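Ethylbenzene dehydrogenase alpha-subunit (Aromatoleum aromaticum, PDB 2IVF) belongs to the molybdopterin oxidoreductase family and carries a molybdenum atom, two molybdopterin-type dinucleotide ligands and an iron/sulfur cluster. Local coordinates at residues I187-H192 / N218-D223; A202-T207 / V541-P546; N609-K614 / M620-L625. One frame throughout, in Å; residues are numbered along the deposited sequence.

From the N terminus, the chain leaves strand 186-188, runs through helix 197-210 and strand 214-215, and returns in helix 217-221, where contact 1 closes this short loop beside the molybdenum. Helix 197-210, inside that loop, meets residues 541-546, contact 2 closing a loop of more than 300 residues, so contacts 1 and 2 cross: L188 rests on T207, and V219 on P546. Contact 3 follows in series as a local turn between helices 610-613 and 617-625. It joins contact 1 through K614 and R613, and both touch the same MD1 molecule. Contacts 2 and 3 do not touch, their nearest atoms being about 6 Å apart.

Contact 1: I187-H192 / N218-D223; sequences ILDAPH and NVDIGD. With MO (molybdenum atom), chain L; MD1 (phosphoric acid 4-(2-amino-4-oxo-3,4,5,6,-tetrahydro-pteridin-6-yl)-2-hydroxy-3,4-dimercapto-but-3-en-yl ester guanylate ester), chain N; ACT (acetate ion), chain E.
The molybdenum site is reached here from two directions: H192 on the loop after strand 186-188, and I221 at the end of helix 217-221 with D223 just beyond it. I221 CD1 lies 3.5 Å from H192 NE2, oblique to the imidazole. Chi1 of 58° carries CG1 and its tip CD1 there and to the acetate O, and turns CG2 to MD1 C12; I221 CB packs on C12 and C13. D223 OD2 binds the molybdenum at 2.0 Å, and an acetate O, probably from the crystallisation liquor, at 2.2 Å. H192 NE2 donates to that O over 2.7 Å, nearly straight at 163°; MD1 S12 also lies at the ring edge, near its plane. Farther from the metal, A190 CB presses on D220 OD2 at 3.2 Å. Next to it two carboxylates come close, D189 OD1 and D220 OD2 being 4.2 Å apart. One water donates to D189 OD1 and D220 OD1, K614 makes salt bridges to both residues, R613 pairs with D220, and D189 OD2 is hydrogen-bonded to Y603 OH. The shared lysine and water, with R613 on D220, probably offset the repulsion within this buried pair, and the histidine bond probably helps to hold the metal-bound O.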
loop_
_atom_site.group_PDB
_atom_site.type_symbol
_atom_site.label_atom_id
_atom_site.label_comp_id
_atom_site.label_asym_id
_atom_site.label_seq_id
_atom_site.Cartn_x
_atom_site.Cartn_y
_atom_site.Cartn_z
ATOM N N ILE A 187 -4.247 17.482 -26.131
ATOM C CA ILE A 187 -3.916 17.595 -24.733
ATOM C C ILE A 187 -3.449 16.271 -24.255
ATOM O O ILE A 187 -4.183 15.295 -24.326
ATOM C CB ILE A 187 -5.150 18.057 -23.873
ATOM C CG1 ILE A 187 -5.722 19.323 -24.486
ATOM C CG2 ILE A 187 -4.774 18.321 -22.376
ATOM C CD1 ILE A 187 -6.894 19.788 -23.749
ATOM N N LEU A 188 -2.200 16.220 -23.806
ATOM C CA LEU A 188 -1.716 15.093 -23.049
ATOM C C LEU A 188 -1.833 15.567 -21.614
ATOM O O LEU A 188 -1.017 16.345 -21.123
ATOM C CB LEU A 188 -0.274 14.769 -23.404
ATOM C CG LEU A 188 0.418 13.699 -22.567
ATOM C CD1 LEU A 188 -0.445 12.434 -22.383
ATOM C CD2 LEU A 188 1.782 13.367 -23.223
ATOM N N ASP A 189 -2.869 15.113 -20.948
ATOM C CA ASP A 189 -3.244 15.710 -19.670
ATOM C C ASP A 189 -2.402 15.129 -18.565
ATOM O O ASP A 189 -2.666 14.027 -18.128
ATOM C CB ASP A 189 -4.703 15.411 -19.437
ATOM C CG ASP A 189 -5.261 16.099 -18.203
ATOM O OD1 ASP A 189 -4.483 16.789 -17.491
ATOM O OD2 ASP A 189 -6.481 15.943 -17.962
ATOM N N ALA A 190 -1.409 15.873 -18.110
ATOM C CA ALA A 190 -0.774 15.624 -16.820
ATOM C C ALA A 190 -0.369 14.142 -16.663
ATOM O O ALA A 190 -0.690 13.509 -15.652
ATOM C CB ALA A 190 -1.722 16.109 -15.612
ATOM N N PRO A 191 0.396 13.584 -17.636
ATOM C CA PRO A 191 0.769 12.180 -17.435
ATOM C C PRO A 191 1.729 12.043 -16.278
ATOM O O PRO A 191 2.643 12.882 -16.127
ATOM C CB PRO A 191 1.503 11.815 -18.747
ATOM C CG PRO A 191 2.021 13.092 -19.224
ATOM C CD PRO A 191 1.002 14.128 -18.847
ATOM N N HIS A 192 1.536 10.990 -15.469
ATOM C CA HIS A 192 2.482 10.663 -14.426
ATOM C C HIS A 192 3.542 9.718 -14.978
ATOM O O HIS A 192 3.619 9.527 -16.191
ATOM C CB HIS A 192 1.766 10.102 -13.186
ATOM C CG HIS A 192 2.368 10.557 -11.899
ATOM N ND1 HIS A 192 3.733 10.568 -11.688
ATOM C CD2 HIS A 192 1.801 10.974 -10.732
ATOM C CE1 HIS A 192 3.982 11.034 -10.473
ATOM N NE2 HIS A 192 2.830 11.268 -9.865
ATOM N N ASN A 218 2.564 17.884 -11.683
ATOM C CA ASN A 218 2.631 18.080 -10.231
ATOM C C ASN A 218 1.595 19.004 -9.657
ATOM O O ASN A 218 1.080 18.766 -8.568
ATOM C CB ASN A 218 4.023 18.537 -9.828
ATOM C CG ASN A 218 4.861 17.396 -9.494
ATOM O OD1 ASN A 218 5.371 16.702 -10.377
ATOM N ND2 ASN A 218 4.924 17.088 -8.202
ATOM N N VAL A 219 1.302 20.055 -10.389
ATOM C CA VAL A 219 0.265 20.997 -9.990
ATOM C C VAL A 219 -1.109 20.272 -10.094
ATOM O O VAL A 219 -2.025 20.518 -9.285
ATOM C CB VAL A 219 0.363 22.227 -10.845
ATOM C CG1 VAL A 219 -0.693 23.302 -10.460
ATOM C CG2 VAL A 219 1.824 22.802 -10.731
ATOM N N ASP A 220 -1.222 19.370 -11.075
ATOM C CA ASP A 220 -2.487 18.699 -11.349
ATOM C C ASP A 220 -2.809 17.675 -10.245
ATOM O O ASP A 220 -3.957 17.570 -9.793
ATOM C CB ASP A 220 -2.462 18.058 -12.740
ATOM C CG ASP A 220 -3.829 17.540 -13.161
ATOM O OD1 ASP A 220 -4.787 18.362 -13.321
ATOM O OD2 ASP A 220 -3.941 16.309 -13.332
ATOM N N ILE A 221 -1.790 16.959 -9.795
ATOM C CA ILE A 221 -1.986 15.957 -8.730
ATOM C C ILE A 221 -2.102 16.606 -7.367
ATOM O O ILE A 221 -2.912 16.183 -6.548
ATOM C CB ILE A 221 -0.924 14.878 -8.757
ATOM C CG1 ILE A 221 0.503 15.453 -8.607
ATOM C CG2 ILE A 221 -1.043 14.062 -10.057
ATOM C CD1 ILE A 221 1.645 14.469 -8.919
ATOM N N GLY A 222 -1.349 17.674 -7.149
ATOM C CA GLY A 222 -1.329 18.338 -5.859
ATOM C C GLY A 222 -0.181 17.959 -4.973
ATOM O O GLY A 222 -0.386 17.812 -3.762
ATOM N N ASP A 223 1.000 17.762 -5.583
ATOM C CA ASP A 223 2.265 17.489 -4.895
ATOM C C ASP A 223 3.234 18.634 -5.055
ATOM O O ASP A 223 3.983 18.710 -6.022
ATOM C CB ASP A 223 2.941 16.264 -5.447
ATOM C CG ASP A 223 2.165 15.017 -5.158
ATOM O OD1 ASP A 223 1.361 15.065 -4.226
ATOM O OD2 ASP A 223 2.349 14.016 -5.876
HETATM MO MO MO L . 1.512 12.156 -5.775
HETATM P PB MD1 N . -3.034 9.019 -11.479
HETATM O O3B MD1 N . -3.179 7.538 -10.942
HETATM O O1B MD1 N . -1.642 9.167 -11.976
HETATM O O2B MD1 N . -4.212 9.465 -12.257
HETATM O O3A MD1 N . -3.125 9.840 -10.125
HETATM C C10 MD1 N . -1.967 10.171 -9.329
HETATM C C11 MD1 N . -2.552 10.784 -8.067
HETATM O O11 MD1 N . -3.006 9.622 -7.294
HETATM C C12 MD1 N . -1.479 11.488 -7.281
HETATM S S12 MD1 N . 0.184 11.211 -7.573
HETATM C C13 MD1 N . -1.793 12.333 -6.246
HETATM S S13 MD1 N . -0.613 13.095 -5.311
HETATM C C14 MD1 N . -3.190 12.666 -5.884
HETATM N N15 MD1 N . -3.653 12.338 -4.579
HETATM C C16 MD1 N . -4.967 12.502 -4.226
HETATM C C15 MD1 N . -5.303 12.276 -2.904
HETATM O O14 MD1 N . -4.437 11.942 -2.052
HETATM N N17 MD1 N . -6.629 12.372 -2.629
HETATM C C17 MD1 N . -7.559 12.749 -3.598
HETATM N N16 MD1 N . -8.823 12.837 -3.207
HETATM N N18 MD1 N . -7.187 13.008 -4.862
HETATM C C20 MD1 N . -5.914 12.895 -5.175
HETATM N N8 MD1 N . -5.523 13.206 -6.438
HETATM C C7 MD1 N . -4.187 13.059 -6.947
HETATM P PA MD1 N . -4.016 6.260 -11.449
HETATM O O1A MD1 N . -3.286 5.079 -10.895
HETATM O O2A MD1 N . -5.423 6.445 -11.028
HETATM O "O5'" MD1 N . -3.942 6.268 -13.026
HETATM C "C5'" MD1 N . -2.683 5.936 -13.601
HETATM C "C4'" MD1 N . -2.869 4.902 -14.633
HETATM O "O4'" MD1 N . -1.539 4.550 -14.996
HETATM C "C1'" MD1 N . -1.633 3.185 -15.404
HETATM N N9 MD1 N . -0.349 2.471 -15.437
HETATM C C4 MD1 N . 0.288 2.179 -16.561
HETATM N N3 MD1 N . -0.045 2.465 -17.842
HETATM C C2 MD1 N . 0.752 2.087 -18.841
HETATM N N2 MD1 N . 0.434 2.384 -20.130
HETATM N N1 MD1 N . 1.867 1.332 -18.534
HETATM C C6 MD1 N . 2.261 1.004 -17.259
HETATM O O6 MD1 N . 3.313 0.387 -17.092
HETATM C C5 MD1 N . 1.440 1.454 -16.213
HETATM N N7 MD1 N . 1.455 1.330 -14.891
HETATM C C8 MD1 N . 0.369 1.961 -14.433
HETATM C "C2'" MD1 N . -2.548 2.536 -14.370
HETATM O "O2'" MD1 N . -3.209 1.339 -14.849
HETATM C "C3'" MD1 N . -3.516 3.668 -13.994
HETATM O "O3'" MD1 N . -4.840 3.462 -14.553
HETATM C C ACT E . 4.193 12.347 -7.024
HETATM O O ACT E . 3.038 12.101 -7.335
HETATM O OXT ACT E . 4.400 12.206 -5.784
HETATM C CH3 ACT E . 5.193 12.788 -8.035
HETATM O O HOH W 1 -5.121 19.062 -15.959
#

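Contact 2: A202-T207 / V541-P546; sequences AGFRMT and VGLVPP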
loop_
_atom_site.group_PDB
_atom_site.type_symbol
_atom_site.label_atom_id
_atom_site.label_comp_id
_atom_site.label_asym_id
_atom_site.label_seq_id
_atom_site.Cartn_x
_atom_site.Cartn_y
_atom_site.Cartn_z
ATOM N N ALA A 202 8.442 9.562 -23.653
ATOM C CA ALA A 202 7.724 9.418 -24.937
ATOM C C ALA A 202 6.563 10.417 -25.082
ATOM O O ALA A 202 6.470 11.143 -26.072
ATOM C CB ALA A 202 7.211 8.002 -25.051
ATOM N N GLY A 203 5.698 10.472 -24.071
ATOM C CA GLY A 203 4.485 11.300 -24.122
ATOM C C GLY A 203 4.849 12.770 -24.193
ATOM O O GLY A 203 4.285 13.536 -24.973
ATOM N N PHE A 204 5.829 13.156 -23.389
ATOM C CA PHE A 204 6.307 14.538 -23.405
ATOM C C PHE A 204 6.973 14.907 -24.729
ATOM O O PHE A 204 6.728 15.983 -25.301
ATOM C CB PHE A 204 7.261 14.743 -22.239
ATOM C CG PHE A 204 7.962 16.064 -22.251
ATOM C CD1 PHE A 204 7.250 17.254 -22.363
ATOM C CD2 PHE A 204 9.340 16.119 -22.133
ATOM C CE1 PHE A 204 7.893 18.477 -22.372
ATOM C CE2 PHE A 204 10.003 17.363 -22.153
ATOM C CZ PHE A 204 9.269 18.535 -22.292
ATOM N N ARG A 205 7.797 13.989 -25.233
ATOM C CA ARG A 205 8.502 14.201 -26.473
ATOM C C ARG A 205 7.479 14.364 -27.604
ATOM O O ARG A 205 7.599 15.220 -28.482
ATOM C CB ARG A 205 9.432 13.015 -26.712
ATOM C CG ARG A 205 10.345 13.144 -27.910
ATOM C CD ARG A 205 11.319 11.958 -27.939
ATOM N NE ARG A 205 12.217 12.132 -29.053
ATOM C CZ ARG A 205 13.277 12.930 -29.047
ATOM N NH1 ARG A 205 13.591 13.621 -27.976
ATOM N NH2 ARG A 205 14.002 13.042 -30.122
ATOM N N MET A 206 6.479 13.490 -27.607
ATOM C CA MET A 206 5.402 13.570 -28.594
ATOM C C MET A 206 4.694 14.917 -28.562
ATOM O O MET A 206 4.537 15.570 -29.581
ATOM C CB MET A 206 4.414 12.437 -28.331
ATOM C CG MET A 206 3.213 12.381 -29.262
ATOM S SD MET A 206 1.863 11.504 -28.444
ATOM C CE MET A 206 2.129 11.893 -26.728
ATOM N N THR A 207 4.283 15.337 -27.376
ATOM C CA THR A 207 3.536 16.569 -27.236
ATOM C C THR A 207 4.403 17.743 -27.633
ATOM O O THR A 207 4.012 18.596 -28.419
ATOM C CB THR A 207 2.986 16.709 -25.800
ATOM O OG1 THR A 207 2.311 15.483 -25.445
ATOM C CG2 THR A 207 2.026 17.926 -25.727
ATOM N N VAL A 541 8.060 24.382 -24.044
ATOM C CA VAL A 541 7.730 22.986 -24.330
ATOM C C VAL A 541 6.259 22.628 -24.074
ATOM O O VAL A 541 5.910 21.438 -24.098
ATOM C CB VAL A 541 8.664 22.013 -23.550
ATOM C CG1 VAL A 541 10.167 22.405 -23.791
ATOM C CG2 VAL A 541 8.332 22.029 -22.088
ATOM N N GLY A 542 5.410 23.627 -23.789
ATOM C CA GLY A 542 3.935 23.409 -23.669
ATOM C C GLY A 542 3.420 22.853 -22.343
ATOM O O GLY A 542 2.292 22.325 -22.265
ATOM N N LEU A 543 4.252 22.959 -21.305
ATOM C CA LEU A 543 3.858 22.572 -19.964
ATOM C C LEU A 543 3.188 23.784 -19.346
ATOM O O LEU A 543 3.784 24.865 -19.281
ATOM C CB LEU A 543 5.058 22.165 -19.135
ATOM C CG LEU A 543 5.685 20.844 -19.582
ATOM C CD1 LEU A 543 7.096 20.704 -19.054
ATOM C CD2 LEU A 543 4.819 19.666 -19.133
ATOM N N VAL A 544 1.952 23.596 -18.903
ATOM C CA VAL A 544 1.075 24.725 -18.581
ATOM C C VAL A 544 0.384 24.480 -17.230
ATOM O O VAL A 544 0.125 23.328 -16.858
ATOM C CB VAL A 544 0.039 24.964 -19.741
ATOM C CG1 VAL A 544 0.768 25.075 -21.069
ATOM C CG2 VAL A 544 -0.974 23.809 -19.796
ATOM N N PRO A 545 0.128 25.554 -16.462
ATOM C CA PRO A 545 -0.644 25.420 -15.200
ATOM C C PRO A 545 -1.993 24.785 -15.473
ATOM O O PRO A 545 -2.694 25.284 -16.351
ATOM C CB PRO A 545 -0.839 26.879 -14.737
ATOM C CG PRO A 545 -0.497 27.738 -15.930
ATOM C CD PRO A 545 0.519 26.949 -16.716
ATOM N N PRO A 546 -2.326 23.662 -14.814
ATOM C CA PRO A 546 -3.597 22.936 -15.075
ATOM C C PRO A 546 -4.902 23.647 -14.677
ATOM O O PRO A 546 -5.945 23.414 -15.314
ATOM C CB PRO A 546 -3.396 21.614 -14.326
ATOM C CG PRO A 546 -2.406 21.938 -13.285
ATOM C CD PRO A 546 -1.501 22.960 -13.820
#
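F204 and V541 meet at the edge of the phenyl ring, where helix 197-210 passes the turn that leads out of helix 526-540. The side chain leaves the helix with CG anti to the backbone N (chi1 172°), which sends the ring out towards residues 541-543. CB and CG serve as a stalk: across this contact neither has a neighbour within 4.2 Å, and the ring does the touching at its far end. CE1 comes first, 3.6 Å from V541 CG2 and 4.1 Å from L543 CD1. CZ, at the tip, shares the same methyl, again 3.6 Å from V541 CG2, with V541 CB just behind at 3.7 Å. CG2 thus sits close to the ring plane, against the CE1-CZ bond, and not above a face; L543 CD1 approaches obliquely. The F204 ring also meets W200, one turn earlier in the same helix, with the planes about 30° apart. T207 points its CB toward residues 541-546 but makes no close contact. Its OG1 turns back to G203 O at 2.8 Å, while T207 N bonds to that oxygen from the opposite face, so one carbonyl takes two donors and the hydroxyl donates within the helix. Beyond V541, G542 turns the chain with positive phi, and L543 enters the short strand 543-544, which pairs in parallel with strand 214-215. Helix 197-210 therefore meets the turn and the start of strand 543-544 through apolar contacts, with no hydrogen bond between the segments: a ring edge against a valine methyl, with a leucine methyl set obliquely. Polar groups are held by their own partners: R205, for instance, reaches the carbonyl oxygens of M494, K726 and F727.

Contact 3: N609-K614 / M620-L625; sequences NPMRRK and MFPDVL. With MD1 (phosphoric acid 4-(2-amino-4-oxo-3,4,5,6,-tetrahydro-pteridin-6-yl)-2-hydroxy-3,4-dimercapto-but-3-en-yl ester guanylate ester), chain N.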
loop_
_atom_site.group_PDB
_atom_site.type_symbol
_atom_site.label_atom_id
_atom_site.label_comp_id
_atom_site.label_asym_id
_atom_site.label_seq_id
_atom_site.Cartn_x
_atom_site.Cartn_y
_atom_site.Cartn_z
ATOM N N ASN A 609 -5.628 9.256 -14.762
ATOM C CA ASN A 609 -6.960 8.657 -14.594
ATOM C C ASN A 609 -7.870 9.759 -14.057
ATOM O O ASN A 609 -8.111 9.802 -12.888
ATOM C CB ASN A 609 -6.769 7.486 -13.595
ATOM C CG ASN A 609 -7.996 6.609 -13.391
ATOM O OD1 ASN A 609 -8.982 6.683 -14.115
ATOM N ND2 ASN A 609 -7.924 5.755 -12.397
ATOM N N PRO A 610 -8.313 10.699 -14.911
ATOM C CA PRO A 610 -8.997 11.913 -14.422
ATOM C C PRO A 610 -10.279 11.647 -13.665
ATOM O O PRO A 610 -10.664 12.431 -12.799
ATOM C CB PRO A 610 -9.296 12.720 -15.706
ATOM C CG PRO A 610 -9.237 11.763 -16.831
ATOM C CD PRO A 610 -8.217 10.689 -16.382
ATOM N N MET A 611 -10.964 10.542 -13.982
ATOM C CA MET A 611 -12.208 10.261 -13.302
ATOM C C MET A 611 -12.057 10.160 -11.778
ATOM O O MET A 611 -13.019 10.433 -11.066
ATOM C CB MET A 611 -12.872 9.020 -13.845
ATOM C CG MET A 611 -13.349 9.181 -15.265
ATOM S SD MET A 611 -14.667 10.444 -15.499
ATOM C CE MET A 611 -15.983 9.712 -14.570
ATOM N N ARG A 612 -10.898 9.746 -11.265
ATOM C CA ARG A 612 -10.647 9.886 -9.799
ATOM C C ARG A 612 -9.632 10.991 -9.418
ATOM O O ARG A 612 -9.672 11.539 -8.307
ATOM C CB ARG A 612 -10.216 8.571 -9.152
ATOM C CG ARG A 612 -9.023 7.899 -9.784
ATOM C CD ARG A 612 -8.152 7.274 -8.761
ATOM N NE ARG A 612 -7.575 8.272 -7.877
ATOM C CZ ARG A 612 -6.324 8.741 -7.932
ATOM N NH1 ARG A 612 -5.460 8.329 -8.866
ATOM N NH2 ARG A 612 -5.934 9.659 -7.057
ATOM N N ARG A 613 -8.693 11.289 -10.304
ATOM C CA ARG A 613 -7.630 12.223 -9.994
ATOM C C ARG A 613 -8.136 13.657 -9.947
ATOM O O ARG A 613 -7.846 14.372 -8.976
ATOM C CB ARG A 613 -6.492 12.167 -11.005
ATOM C CG ARG A 613 -5.366 13.131 -10.616
ATOM C CD ARG A 613 -4.537 13.596 -11.768
ATOM N NE ARG A 613 -3.618 12.530 -12.193
ATOM C CZ ARG A 613 -2.566 12.754 -12.974
ATOM N NH1 ARG A 613 -2.303 13.975 -13.395
ATOM N NH2 ARG A 613 -1.760 11.760 -13.334
ATOM N N LYS A 614 -8.867 14.094 -10.964
ATOM C CA LYS A 614 -9.439 15.445 -10.923
ATOM C C LYS A 614 -10.493 15.551 -9.852
ATOM O O LYS A 614 -11.400 14.723 -9.752
ATOM C CB LYS A 614 -10.049 15.925 -12.235
ATOM C CG LYS A 614 -9.085 16.654 -13.162
ATOM C CD LYS A 614 -7.896 15.800 -13.522
ATOM C CE LYS A 614 -7.159 16.412 -14.715
ATOM N NZ LYS A 614 -5.811 15.797 -14.964
ATOM N N MET A 620 -17.301 16.733 -13.972
ATOM C CA MET A 620 -17.004 17.839 -14.920
ATOM C C MET A 620 -16.472 17.257 -16.224
ATOM O O MET A 620 -16.719 17.785 -17.308
ATOM C CB MET A 620 -15.985 18.813 -14.334
ATOM C CG MET A 620 -16.464 19.530 -13.019
ATOM S SD MET A 620 -18.144 20.188 -13.152
ATOM C CE MET A 620 -17.810 21.747 -14.003
ATOM N N PHE A 621 -15.744 16.164 -16.128
ATOM C CA PHE A 621 -15.210 15.566 -17.348
ATOM C C PHE A 621 -16.330 15.042 -18.281
ATOM O O PHE A 621 -16.430 15.516 -19.430
ATOM C CB PHE A 621 -14.076 14.573 -17.057
ATOM C CG PHE A 621 -12.708 15.234 -17.023
ATOM C CD1 PHE A 621 -12.485 16.388 -16.271
ATOM C CD2 PHE A 621 -11.653 14.735 -17.747
ATOM C CE1 PHE A 621 -11.228 16.987 -16.227
ATOM C CE2 PHE A 621 -10.414 15.363 -17.720
ATOM C CZ PHE A 621 -10.202 16.465 -16.960
ATOM N N PRO A 622 -17.165 14.083 -17.814
ATOM C CA PRO A 622 -18.281 13.609 -18.670
ATOM C C PRO A 622 -19.211 14.723 -19.071
ATOM O O PRO A 622 -19.622 14.789 -20.230
ATOM C CB PRO A 622 -18.991 12.549 -17.794
ATOM C CG PRO A 622 -17.953 12.071 -16.880
ATOM C CD PRO A 622 -17.116 13.331 -16.554
ATOM N N ASP A 623 -19.519 15.635 -18.159
ATOM C CA ASP A 623 -20.554 16.635 -18.461
ATOM C C ASP A 623 -20.107 17.786 -19.347
ATOM O O ASP A 623 -20.917 18.344 -20.089
ATOM C CB ASP A 623 -21.138 17.228 -17.190
ATOM C CG ASP A 623 -22.110 16.293 -16.499
ATOM O OD1 ASP A 623 -22.224 15.111 -16.902
ATOM O OD2 ASP A 623 -22.753 16.761 -15.526
ATOM N N VAL A 624 -18.831 18.160 -19.257
ATOM C CA VAL A 624 -18.374 19.387 -19.914
ATOM C C VAL A 624 -17.296 19.109 -20.954
ATOM O O VAL A 624 -17.411 19.571 -22.059
ATOM C CB VAL A 624 -17.875 20.447 -18.898
ATOM C CG1 VAL A 624 -17.517 21.726 -19.633
ATOM C CG2 VAL A 624 -18.987 20.776 -17.837
ATOM N N LEU A 625 -16.255 18.360 -20.607
ATOM C CA LEU A 625 -15.151 18.124 -21.546
ATOM C C LEU A 625 -15.422 17.055 -22.606
ATOM O O LEU A 625 -15.281 17.291 -23.815
ATOM C CB LEU A 625 -13.885 17.757 -20.775
ATOM C CG LEU A 625 -12.641 17.420 -21.615
ATOM C CD1 LEU A 625 -12.252 18.618 -22.495
ATOM C CD2 LEU A 625 -11.468 16.949 -20.777
HETATM P PB MD1 N . -3.034 9.019 -11.479
HETATM O O3B MD1 N . -3.179 7.538 -10.942
HETATM O O1B MD1 N . -1.642 9.167 -11.976
HETATM O O2B MD1 N . -4.212 9.465 -12.257
HETATM O O3A MD1 N . -3.125 9.840 -10.125
HETATM C C10 MD1 N . -1.967 10.171 -9.329
HETATM C C11 MD1 N . -2.552 10.784 -8.067
HETATM O O11 MD1 N . -3.006 9.622 -7.294
HETATM C C12 MD1 N . -1.479 11.488 -7.281
HETATM S S12 MD1 N . 0.184 11.211 -7.573
HETATM C C13 MD1 N . -1.793 12.333 -6.246
HETATM S S13 MD1 N . -0.613 13.095 -5.311
HETATM C C14 MD1 N . -3.190 12.666 -5.884
HETATM N N15 MD1 N . -3.653 12.338 -4.579
HETATM C C16 MD1 N . -4.967 12.502 -4.226
HETATM C C15 MD1 N . -5.303 12.276 -2.904
HETATM O O14 MD1 N . -4.437 11.942 -2.052
HETATM N N17 MD1 N . -6.629 12.372 -2.629
HETATM C C17 MD1 N . -7.559 12.749 -3.598
HETATM N N16 MD1 N . -8.823 12.837 -3.207
HETATM N N18 MD1 N . -7.187 13.008 -4.862
HETATM C C20 MD1 N . -5.914 12.895 -5.175
HETATM N N8 MD1 N . -5.523 13.206 -6.438
HETATM C C7 MD1 N . -4.187 13.059 -6.947
HETATM P PA MD1 N . -4.016 6.260 -11.449
HETATM O O1A MD1 N . -3.286 5.079 -10.895
HETATM O O2A MD1 N . -5.423 6.445 -11.028
HETATM O "O5'" MD1 N . -3.942 6.268 -13.026
HETATM C "C5'" MD1 N . -2.683 5.936 -13.601
HETATM C "C4'" MD1 N . -2.869 4.902 -14.633
HETATM O "O4'" MD1 N . -1.539 4.550 -14.996
HETATM C "C1'" MD1 N . -1.633 3.185 -15.404
HETATM N N9 MD1 N . -0.349 2.471 -15.437
HETATM C C4 MD1 N . 0.288 2.179 -16.561
HETATM N N3 MD1 N . -0.045 2.465 -17.842
HETATM C C2 MD1 N . 0.752 2.087 -18.841
HETATM N N2 MD1 N . 0.434 2.384 -20.130
HETATM N N1 MD1 N . 1.867 1.332 -18.534
HETATM C C6 MD1 N . 2.261 1.004 -17.259
HETATM O O6 MD1 N . 3.313 0.387 -17.092
HETATM C C5 MD1 N . 1.440 1.454 -16.213
HETATM N N7 MD1 N . 1.455 1.330 -14.891
HETATM C C8 MD1 N . 0.369 1.961 -14.433
HETATM C "C2'" MD1 N . -2.548 2.536 -14.370
HETATM O "O2'" MD1 N . -3.209 1.339 -14.849
HETATM C "C3'" MD1 N . -3.516 3.668 -13.994
HETATM O "O3'" MD1 N . -4.840 3.462 -14.553
#
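The phenyl ring of F621 carries L625 CD2 on one face, 3.6 Å above the plane and offset toward the rim, while P610 and K614 approach obliquely from the other segment. The P610 and F621 side chains cross at about a right angle, P610 CB lying 3.5 Å from F621 CE2. The aliphatic chain of K614 runs obliquely across F621, with CG 3.8 Å from F621 CE1 and CE close to CZ; a bend at chi2 (58°) lets both carbons touch the ring before NZ goes on to Q608 and to salt bridges with D220 and D189. Beyond the aromatic, M611 reaches its end to the P622 ring, M611 CE lying 3.8 Å from P622 CG.

Two other flat groups of segment 609-614 turn to MD1 and use their edges. R612 NH1 donates to O2A of MD1 at 2.9 Å and also reaches O3A, while NH2 donates to O11 on the carbon chain; its guanidinium makes a cation-pi contact with F920. R613 donates through NE to O2B at 3.1 Å and through NH2 to O1B at 2.9 Å, the latter bond at 157°. N609 ND2 adds a second donor to O2A, so both phosphates are gripped by this one short segment.

The apolar side of helix 610-613 is thereby joined to helix 617-625 as its polar side holds MD1. P610, F621 and L625 all rest on Y603 of strand 602-606, W549 and L550 of helix 546-553 pack against F621, and R613 lies against I217 and I221 of helix 217-221.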